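Local coordinates for fatty acid amide hydrolase (Candida albicans, PDB 6KVR), which probably hydrolyses amides of monocarboxylic acids, releasing the carboxylate and ammonium, as a member of the amidase signature family, at residues D491-P505 with F536-Y550. Residues are numbered along the deposited sequence; the frame is centred on the assembly and turned at random.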
loop_
_atom_site.group_PDB
_atom_site.type_symbol
_atom_site.label_atom_id
_atom_site.label_comp_id
_atom_site.label_asym_id
_atom_site.label_seq_id
_atom_site.Cartn_x
_atom_site.Cartn_y
_atom_site.Cartn_z
ATOM N N ASP A 491 10.324 4.458 2.437
ATOM C CA ASP A 491 10.039 3.206 1.722
ATOM C C ASP A 491 10.689 3.176 0.332
ATOM O O ASP A 491 10.049 2.837 -0.669
ATOM C CB ASP A 491 8.540 2.938 1.604
ATOM C CG ASP A 491 8.235 1.503 1.139
ATOM O OD1 ASP A 491 7.097 1.246 0.658
ATOM O OD2 ASP A 491 9.134 0.626 1.217
ATOM N N PHE A 492 11.976 3.509 0.275
ATOM C CA PHE A 492 12.711 3.376 -0.983
ATOM C C PHE A 492 13.452 2.044 -1.009
ATOM O O PHE A 492 14.052 1.651 0.000
ATOM C CB PHE A 492 13.737 4.510 -1.164
ATOM C CG PHE A 492 13.140 5.859 -1.562
ATOM C CD1 PHE A 492 11.787 6.116 -1.445
ATOM C CD2 PHE A 492 13.963 6.866 -2.065
ATOM C CE1 PHE A 492 11.246 7.354 -1.806
ATOM C CE2 PHE A 492 13.434 8.105 -2.443
ATOM C CZ PHE A 492 12.064 8.347 -2.309
ATOM N N PRO A 493 13.463 1.300 -2.117
ATOM C CA PRO A 493 14.247 0.057 -2.146
ATOM C C PRO A 493 15.735 0.384 -2.034
ATOM O O PRO A 493 16.238 1.293 -2.707
ATOM C CB PRO A 493 13.886 -0.565 -3.499
ATOM C CG PRO A 493 13.487 0.598 -4.354
ATOM C CD PRO A 493 12.895 1.640 -3.433
ATOM N N THR A 494 16.423 -0.326 -1.136
ATOM C CA THR A 494 17.793 0.014 -0.774
ATOM C C THR A 494 18.649 -1.242 -0.720
ATOM O O THR A 494 18.363 -2.178 0.041
ATOM C CB THR A 494 17.830 0.749 0.573
ATOM O OG1 THR A 494 17.014 1.921 0.492
ATOM C CG2 THR A 494 19.275 1.151 0.946
ATOM N N LEU A 495 19.720 -1.243 -1.505
ATOM C CA LEU A 495 20.698 -2.321 -1.495
ATOM C C LEU A 495 21.829 -1.964 -0.543
ATOM O O LEU A 495 22.418 -0.883 -0.643
ATOM C CB LEU A 495 21.242 -2.559 -2.905
ATOM C CG LEU A 495 22.495 -3.423 -3.091
ATOM C CD1 LEU A 495 22.195 -4.874 -2.785
ATOM C CD2 LEU A 495 23.030 -3.292 -4.523
ATOM N N SER A 496 22.124 -2.864 0.386
ATOM C CA SER A 496 23.337 -2.781 1.193
ATOM C C SER A 496 24.382 -3.685 0.545
ATOM O O SER A 496 24.144 -4.889 0.384
ATOM C CB SER A 496 23.059 -3.197 2.637
ATOM O OG SER A 496 24.221 -3.081 3.442
ATOM N N PHE A 497 25.519 -3.109 0.146
ATOM C CA PHE A 497 26.526 -3.841 -0.622
ATOM C C PHE A 497 27.927 -3.619 -0.057
ATOM O O PHE A 497 28.272 -2.503 0.344
ATOM C CB PHE A 497 26.485 -3.437 -2.121
ATOM C CG PHE A 497 27.028 -2.050 -2.411
ATOM C CD1 PHE A 497 26.203 -0.931 -2.354
ATOM C CD2 PHE A 497 28.362 -1.872 -2.766
ATOM C CE1 PHE A 497 26.698 0.339 -2.632
ATOM C CE2 PHE A 497 28.870 -0.613 -3.038
ATOM C CZ PHE A 497 28.036 0.497 -2.978
ATOM N N GLN A 498 28.735 -4.687 -0.031
ATOM C CA GLN A 498 30.136 -4.571 0.379
ATOM C C GLN A 498 30.944 -3.762 -0.633
ATOM O O GLN A 498 30.796 -3.928 -1.848
ATOM C CB GLN A 498 30.771 -5.950 0.540
ATOM C CG GLN A 498 30.318 -6.687 1.777
ATOM C CD GLN A 498 30.460 -5.849 3.032
ATOM O OE1 GLN A 498 31.499 -5.226 3.267
ATOM N NE2 GLN A 498 29.411 -5.829 3.853
ATOM N N THR A 499 31.805 -2.883 -0.126
ATOM C CA THR A 499 32.684 -2.091 -0.975
ATOM C C THR A 499 34.006 -2.786 -1.298
ATOM O O THR A 499 34.703 -2.343 -2.216
ATOM C CB THR A 499 32.994 -0.745 -0.312
ATOM O OG1 THR A 499 33.738 -0.974 0.890
ATOM C CG2 THR A 499 31.718 -0.025 0.032
ATOM N N GLY A 500 34.355 -3.863 -0.593
ATOM C CA GLY A 500 35.678 -4.451 -0.684
ATOM C C GLY A 500 36.718 -3.765 0.175
ATOM O O GLY A 500 37.892 -4.163 0.147
ATOM N N ILE A 501 36.322 -2.747 0.937
ATOM C CA ILE A 501 37.202 -2.033 1.848
ATOM C C ILE A 501 36.973 -2.543 3.263
ATOM O O ILE A 501 35.846 -2.907 3.639
ATOM C CB ILE A 501 36.968 -0.515 1.748
ATOM C CG1 ILE A 501 37.423 -0.044 0.368
ATOM C CG2 ILE A 501 37.735 0.225 2.850
ATOM C CD1 ILE A 501 36.831 1.253 -0.067
ATOM N N PHE A 502 38.054 -2.604 4.041
ATOM C CA PHE A 502 38.012 -3.026 5.429
ATOM C C PHE A 502 38.674 -1.956 6.271
ATOM O O PHE A 502 39.581 -1.255 5.807
ATOM C CB PHE A 502 38.701 -4.384 5.612
ATOM C CG PHE A 502 38.036 -5.491 4.842
ATOM C CD1 PHE A 502 38.163 -5.567 3.453
ATOM C CD2 PHE A 502 37.243 -6.430 5.491
ATOM C CE1 PHE A 502 37.530 -6.574 2.724
ATOM C CE2 PHE A 502 36.614 -7.454 4.771
ATOM C CZ PHE A 502 36.756 -7.519 3.381
ATOM N N GLN A 503 38.199 -1.810 7.502
ATOM C CA GLN A 503 38.832 -0.860 8.397
ATOM C C GLN A 503 40.315 -1.203 8.545
ATOM O O GLN A 503 40.709 -2.376 8.564
ATOM C CB GLN A 503 38.141 -0.856 9.755
ATOM C CG GLN A 503 38.608 0.260 10.691
ATOM C CD GLN A 503 39.662 -0.210 11.679
ATOM O OE1 GLN A 503 40.233 -1.296 11.537
ATOM N NE2 GLN A 503 39.921 0.609 12.696
ATOM N N ASP A 504 41.130 -0.160 8.623
ATOM C CA ASP A 504 42.581 -0.277 8.762
ATOM C C ASP A 504 42.991 0.515 9.991
ATOM O O ASP A 504 42.939 1.759 9.963
ATOM C CB ASP A 504 43.284 0.260 7.514
ATOM C CG ASP A 504 44.774 -0.043 7.506
ATOM O OD1 ASP A 504 45.422 0.029 8.581
ATOM O OD2 ASP A 504 45.293 -0.364 6.413
ATOM N N PRO A 505 43.405 -0.132 11.081
ATOM C CA PRO A 505 43.708 0.631 12.300
ATOM C C PRO A 505 44.877 1.593 12.138
ATOM O O PRO A 505 44.933 2.599 12.857
ATOM C CB PRO A 505 43.993 -0.457 13.344
ATOM C CG PRO A 505 44.318 -1.689 12.566
ATOM C CD PRO A 505 43.552 -1.587 11.272
ATOM N N PHE A 536 38.216 -1.953 16.430
ATOM C CA PHE A 536 37.301 -2.281 15.345
ATOM C C PHE A 536 38.061 -2.849 14.148
ATOM O O PHE A 536 37.647 -2.655 13.003
ATOM C CB PHE A 536 36.483 -1.050 14.902
ATOM C CG PHE A 536 35.472 -0.571 15.919
ATOM C CD1 PHE A 536 34.205 -1.138 15.981
ATOM C CD2 PHE A 536 35.782 0.463 16.795
ATOM C CE1 PHE A 536 33.269 -0.700 16.910
ATOM C CE2 PHE A 536 34.853 0.908 17.733
ATOM C CZ PHE A 536 33.591 0.331 17.788
ATOM N N VAL A 537 39.156 -3.576 14.406
ATOM C CA VAL A 537 40.144 -3.886 13.371
ATOM C C VAL A 537 39.542 -4.713 12.242
ATOM O O VAL A 537 38.971 -5.789 12.470
ATOM C CB VAL A 537 41.337 -4.640 13.981
ATOM C CG1 VAL A 537 42.350 -4.960 12.888
ATOM C CG2 VAL A 537 41.974 -3.853 15.141
ATOM N N GLY A 538 39.729 -4.245 11.004
ATOM C CA GLY A 538 39.465 -5.072 9.848
ATOM C C GLY A 538 38.004 -5.308 9.542
ATOM O O GLY A 538 37.698 -6.162 8.696
ATOM N N ALA A 539 37.098 -4.572 10.195
ATOM C CA ALA A 539 35.663 -4.731 9.960
ATOM C C ALA A 539 35.293 -4.282 8.551
ATOM O O ALA A 539 35.737 -3.225 8.099
ATOM C CB ALA A 539 34.863 -3.917 10.971
ATOM N N PRO A 540 34.448 -5.033 7.853
ATOM C CA PRO A 540 34.050 -4.625 6.501
ATOM C C PRO A 540 33.226 -3.344 6.513
ATOM O O PRO A 540 32.544 -3.022 7.491
ATOM C CB PRO A 540 33.222 -5.813 5.998
ATOM C CG PRO A 540 32.779 -6.531 7.212
ATOM C CD PRO A 540 33.829 -6.304 8.270
ATOM N N VAL A 541 33.323 -2.592 5.415
ATOM C CA VAL A 541 32.496 -1.410 5.190
ATOM C C VAL A 541 31.495 -1.728 4.091
ATOM O O VAL A 541 31.886 -2.010 2.950
ATOM C CB VAL A 541 33.309 -0.171 4.796
ATOM C CG1 VAL A 541 32.335 0.961 4.516
ATOM C CG2 VAL A 541 34.264 0.232 5.890
ATOM N N GLY A 542 30.215 -1.671 4.420
ATOM C CA GLY A 542 29.157 -1.793 3.425
ATOM C C GLY A 542 28.381 -0.496 3.336
ATOM O O GLY A 542 28.181 0.179 4.347
ATOM N N LEU A 543 27.942 -0.158 2.129
ATOM C CA LEU A 543 27.248 1.097 1.872
ATOM C C LEU A 543 25.870 0.815 1.279
ATOM O O LEU A 543 25.590 -0.297 0.822
ATOM C CB LEU A 543 28.067 1.985 0.920
ATOM C CG LEU A 543 29.455 2.488 1.333
ATOM C CD1 LEU A 543 30.109 3.209 0.158
ATOM C CD2 LEU A 543 29.400 3.412 2.560
ATOM N N GLN A 544 25.018 1.842 1.250
ATOM C CA GLN A 544 23.649 1.706 0.771
ATOM C C GLN A 544 23.450 2.396 -0.574
ATOM O O GLN A 544 23.898 3.530 -0.779
ATOM C CB GLN A 544 22.651 2.288 1.768
ATOM C CG GLN A 544 22.600 1.532 3.058
ATOM C CD GLN A 544 21.482 2.045 3.932
ATOM O OE1 GLN A 544 20.498 1.344 4.153
ATOM N NE2 GLN A 544 21.604 3.287 4.395
ATOM N N LEU A 545 22.738 1.713 -1.465
ATOM C CA LEU A 545 22.271 2.259 -2.736
ATOM C C LEU A 545 20.741 2.215 -2.759
ATOM O O LEU A 545 20.143 1.133 -2.789
ATOM C CB LEU A 545 22.875 1.474 -3.897
ATOM C CG LEU A 545 22.810 2.105 -5.292
ATOM C CD1 LEU A 545 23.877 3.175 -5.495
ATOM C CD2 LEU A 545 22.969 0.992 -6.306
ATOM N N SER A 546 20.107 3.383 -2.744
ATOM C CA SER A 546 18.653 3.502 -2.727
ATOM C C SER A 546 18.122 4.006 -4.068
ATOM O O SER A 546 18.664 4.956 -4.639
ATOM C CB SER A 546 18.199 4.462 -1.628
ATOM O OG SER A 546 18.807 4.128 -0.405
ATOM N N GLY A 547 17.037 3.391 -4.549
ATOM C CA GLY A 547 16.355 3.823 -5.745
ATOM C C GLY A 547 14.953 4.335 -5.458
ATOM O O GLY A 547 14.473 4.314 -4.329
ATOM N N LYS A 548 14.302 4.820 -6.520
ATOM C CA LYS A 548 12.919 5.257 -6.395
ATOM C C LYS A 548 12.006 4.066 -6.089
ATOM O O LYS A 548 12.330 2.907 -6.366
ATOM C CB LYS A 548 12.455 5.968 -7.671
ATOM C CG LYS A 548 12.938 7.413 -7.803
ATOM C CD LYS A 548 12.915 7.888 -9.254
ATOM C CE LYS A 548 13.226 6.737 -10.201
ATOM N NZ LYS A 548 13.470 7.196 -11.600
ATOM N N ARG A 549 10.838 4.373 -5.518
ATOM C CA ARG A 549 9.929 3.334 -5.037
ATOM C C ARG A 549 9.487 2.416 -6.168
ATOM O O ARG A 549 9.062 2.883 -7.232
ATOM C CB ARG A 549 8.698 3.974 -4.380
ATOM C CG ARG A 549 8.994 4.701 -3.090
ATOM C CD ARG A 549 7.699 5.106 -2.403
ATOM N NE ARG A 549 7.121 4.008 -1.640
ATOM C CZ ARG A 549 5.816 3.795 -1.519
ATOM N NH1 ARG A 549 4.927 4.582 -2.110
ATOM N NH2 ARG A 549 5.390 2.774 -0.778
ATOM N N TYR A 550 9.585 1.110 -5.921
ATOM C CA TYR A 550 9.203 0.028 -6.833
ATOM C C TYR A 550 10.137 -0.103 -8.027
ATOM O O TYR A 550 9.817 -0.809 -8.986
ATOM C CB TYR A 550 7.742 0.158 -7.285
ATOM C CG TYR A 550 6.852 -0.040 -6.094
ATOM C CD1 TYR A 550 6.655 -1.313 -5.563
ATOM C CD2 TYR A 550 6.282 1.047 -5.440
ATOM C CE1 TYR A 550 5.877 -1.504 -4.442
ATOM C CE2 TYR A 550 5.503 0.869 -4.312
ATOM C CZ TYR A 550 5.307 -0.405 -3.816
ATOM O OH TYR A 550 4.538 -0.574 -2.687
#
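L495 and L545 form a hydrogen-bonded pair of antiparallel strands 494-499 and 540-546, whose axes run at 156°; F497 and L543 repeat the pattern, F497 N lying 2.9 Å from L543 O. Past Q498 the register shifts by two, a beta bulge: V541 O accepts from both T499 N and T499 OG1, while OG1 in turn takes I501 N in an ST turn.

Among side-chain bonds, T494 OG1 and S546 OG meet at 3.0 Å. Q503, bent at chi2 (-97°), turns OE1 back to G538 N at 3.0 Å, within the type II turn 536-539.

The charged end is held side-on: R549 NH2 forms a salt bridge with D491 OD1 at 2.7 Å, on the anti side and tilted from the carboxylate plane, while NE bonds the backbone D491 O at 3.3 Å from above its carbonyl plane. R271 and T274 also bind this carboxylate, and R549 NH1 bonds S324 O of the second subunit.

Apolar side chains also touch: F497 CE1 lies 4.1 Å from L543 CB, on the face covered by helix 552-565, and T499 CG2 is 3.6 Å from L543 CD1.

Mainly backbone bonding thus joins two central strands of the amidase sheet, placing the side chain of Q544, whose OE1 is hydrogen-bonded to R259 NE, about 6 Å from G256, a predicted substrate-binding residue.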